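Local coordinates for protein nucleoside-diphosphate sugar epimerase (SulA family) (Corynebacterium glutamicum, PDB 3OH8) that probably acts as an NAD(P)-dependent epimerase on nucleotide sugars, using a Rossmann-type fold, at residues G256-D261 with F301-V306. Sequence-based numbering, arbitrary orientation.
Sequences GFYGHD and FIRTGV
With CG of R303 anti to its own carbonyl carbon (chi1 -59°) and the chain extended from CG to NE, the guanidinium is carried off strand 298-308 to the short 3-10 turn at 256-258. There F257 holds its CG anti to the backbone N, which swings the ring toward the strand, and a chi2 of 89° sets its face against the arginine. The two flat groups stack with their planes only 13° apart. CZ of R303 lies over the ring face, close to its normal, which makes the stack a cation-pi contact; NH2 of R303 comes to 3.3 Å from CZ of F257. Y258 meets the same guanidinium at its edge, the phenol ring standing nearly perpendicular to it. NH1 of R303 donates to OH of Y258 over 3.0 Å. This bond is moderately bent, although the oxygen lies almost in the guanidinium plane.

Each residue type fits its task: phenylalanine offers a broad apolar face, tyrosine a hydroxyl on a rigid ring that reaches the guanidinium edge, and arginine a planar cation that can stack and donate at once. The contact joins the loop after parallel strand 248-254 to the neighbouring parallel strand of the Rossmann-type sheet. N363 on strand 360-364 hydrogen-bonds to the Y258 hydroxyl as well, while E286 of helix 277-287 forms a salt bridge with NE of R303. The arginine's buried charge is therefore balanced by a carboxylate and faced by an aromatic ring, and the stack and polar bonds together probably limit rotation of the guanidinium.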
loop_
_atom_site.group_PDB
_atom_site.type_symbol
_atom_site.label_atom_id
_atom_site.label_comp_id
_atom_site.label_asym_id
_atom_site.label_seq_id
_atom_site.Cartn_x
_atom_site.Cartn_y
_atom_site.Cartn_z
ATOM N N GLY A 256 -12.827 15.606 -4.544
ATOM C CA GLY A 256 -13.665 16.219 -5.563
ATOM C C GLY A 256 -14.990 16.665 -4.977
ATOM O O GLY A 256 -15.716 17.448 -5.582
ATOM N N PHE A 257 -15.308 16.148 -3.794
ATOM C CA PHE A 257 -16.463 16.602 -3.032
ATOM C C PHE A 257 -16.446 18.126 -2.853
ATOM O O PHE A 257 -17.500 18.762 -2.833
ATOM C CB PHE A 257 -16.471 15.932 -1.659
ATOM C CG PHE A 257 -17.557 16.434 -0.741
ATOM C CD1 PHE A 257 -18.817 15.841 -0.742
ATOM C CD2 PHE A 257 -17.321 17.487 0.127
ATOM C CE1 PHE A 257 -19.828 16.295 0.104
ATOM C CE2 PHE A 257 -18.323 17.951 0.971
ATOM C CZ PHE A 257 -19.582 17.351 0.957
ATOM N N TYR A 258 -15.251 18.695 -2.697
ATOM C CA TYR A 258 -15.112 20.119 -2.420
ATOM C C TYR A 258 -15.166 20.943 -3.699
ATOM O O TYR A 258 -15.095 22.182 -3.665
ATOM C CB TYR A 258 -13.806 20.396 -1.652
ATOM C CG TYR A 258 -13.731 19.623 -0.371
ATOM C CD1 TYR A 258 -14.577 19.924 0.689
ATOM C CD2 TYR A 258 -12.836 18.565 -0.225
ATOM C CE1 TYR A 258 -14.528 19.204 1.871
ATOM C CE2 TYR A 258 -12.779 17.832 0.958
ATOM C CZ TYR A 258 -13.627 18.154 1.990
ATOM O OH TYR A 258 -13.582 17.438 3.141
ATOM N N GLY A 259 -15.298 20.251 -4.823
ATOM C CA GLY A 259 -15.261 20.906 -6.112
ATOM C C GLY A 259 -13.867 20.791 -6.687
ATOM O O GLY A 259 -12.904 20.492 -5.968
ATOM N N HIS A 260 -13.745 21.034 -7.986
ATOM C CA HIS A 260 -12.458 20.879 -8.648
ATOM C C HIS A 260 -11.500 22.022 -8.313
ATOM O O HIS A 260 -10.285 21.853 -8.375
ATOM C CB HIS A 260 -12.631 20.696 -10.167
ATOM C CG HIS A 260 -12.852 21.970 -10.923
ATOM N ND1 HIS A 260 -11.837 22.627 -11.585
ATOM C CD2 HIS A 260 -13.973 22.697 -11.142
ATOM C CE1 HIS A 260 -12.320 23.709 -12.170
ATOM N NE2 HIS A 260 -13.615 23.774 -11.917
ATOM N N ASP A 261 -12.042 23.169 -7.917
ATOM C CA ASP A 261 -11.202 24.352 -7.741
ATOM C C ASP A 261 -11.701 25.277 -6.634
ATOM O O ASP A 261 -12.688 25.986 -6.823
ATOM C CB ASP A 261 -11.133 25.103 -9.074
ATOM C CG ASP A 261 -10.231 26.323 -9.027
ATOM O OD1 ASP A 261 -9.662 26.634 -7.955
ATOM O OD2 ASP A 261 -10.093 26.974 -10.085
ATOM N N PHE A 301 -16.663 8.080 4.910
ATOM C CA PHE A 301 -16.380 8.388 3.515
ATOM C C PHE A 301 -14.926 8.774 3.440
ATOM O O PHE A 301 -14.498 9.738 4.078
ATOM C CB PHE A 301 -17.232 9.569 3.033
ATOM C CG PHE A 301 -18.665 9.476 3.440
ATOM C CD1 PHE A 301 -19.480 8.493 2.907
ATOM C CD2 PHE A 301 -19.201 10.373 4.346
ATOM C CE1 PHE A 301 -20.802 8.400 3.277
ATOM C CE2 PHE A 301 -20.529 10.282 4.725
ATOM C CZ PHE A 301 -21.326 9.288 4.188
ATOM N N ILE A 302 -14.157 8.012 2.680
ATOM C CA ILE A 302 -12.725 8.275 2.561
ATOM C C ILE A 302 -12.522 9.186 1.354
ATOM O O ILE A 302 -12.393 8.718 0.226
ATOM C CB ILE A 302 -11.935 6.958 2.406
ATOM C CG1 ILE A 302 -12.288 5.999 3.549
ATOM C CG2 ILE A 302 -10.432 7.215 2.379
ATOM C CD1 ILE A 302 -12.196 6.627 4.947
ATOM N N ARG A 303 -12.545 10.497 1.598
ATOM C CA ARG A 303 -12.346 11.463 0.533
ATOM C C ARG A 303 -10.867 11.492 0.174
ATOM O O ARG A 303 -10.075 12.180 0.806
ATOM C CB ARG A 303 -12.847 12.852 0.965
ATOM C CG ARG A 303 -14.328 12.853 1.345
ATOM C CD ARG A 303 -14.853 14.260 1.708
ATOM N NE ARG A 303 -16.285 14.220 1.993
ATOM C CZ ARG A 303 -16.941 15.143 2.692
ATOM N NH1 ARG A 303 -16.302 16.198 3.197
ATOM N NH2 ARG A 303 -18.239 14.998 2.892
ATOM N N THR A 304 -10.506 10.728 -0.850
ATOM C CA THR A 304 -9.112 10.535 -1.212
ATOM C C THR A 304 -8.558 11.623 -2.123
ATOM O O THR A 304 -9.238 12.101 -3.040
ATOM C CB THR A 304 -8.928 9.210 -1.954
ATOM O OG1 THR A 304 -9.623 8.176 -1.245
ATOM C CG2 THR A 304 -7.446 8.872 -2.038
ATOM N N GLY A 305 -7.311 11.993 -1.869
ATOM C CA GLY A 305 -6.559 12.837 -2.778
ATOM C C GLY A 305 -6.041 11.959 -3.894
ATOM O O GLY A 305 -6.531 10.851 -4.089
ATOM N N VAL A 306 -5.049 12.454 -4.621
ATOM C CA VAL A 306 -4.417 11.686 -5.669
ATOM C C VAL A 306 -3.416 10.725 -5.031
ATOM O O VAL A 306 -2.442 11.145 -4.418
ATOM C CB VAL A 306 -3.670 12.599 -6.657
ATOM C CG1 VAL A 306 -2.842 11.757 -7.638
ATOM C CG2 VAL A 306 -4.657 13.498 -7.389
#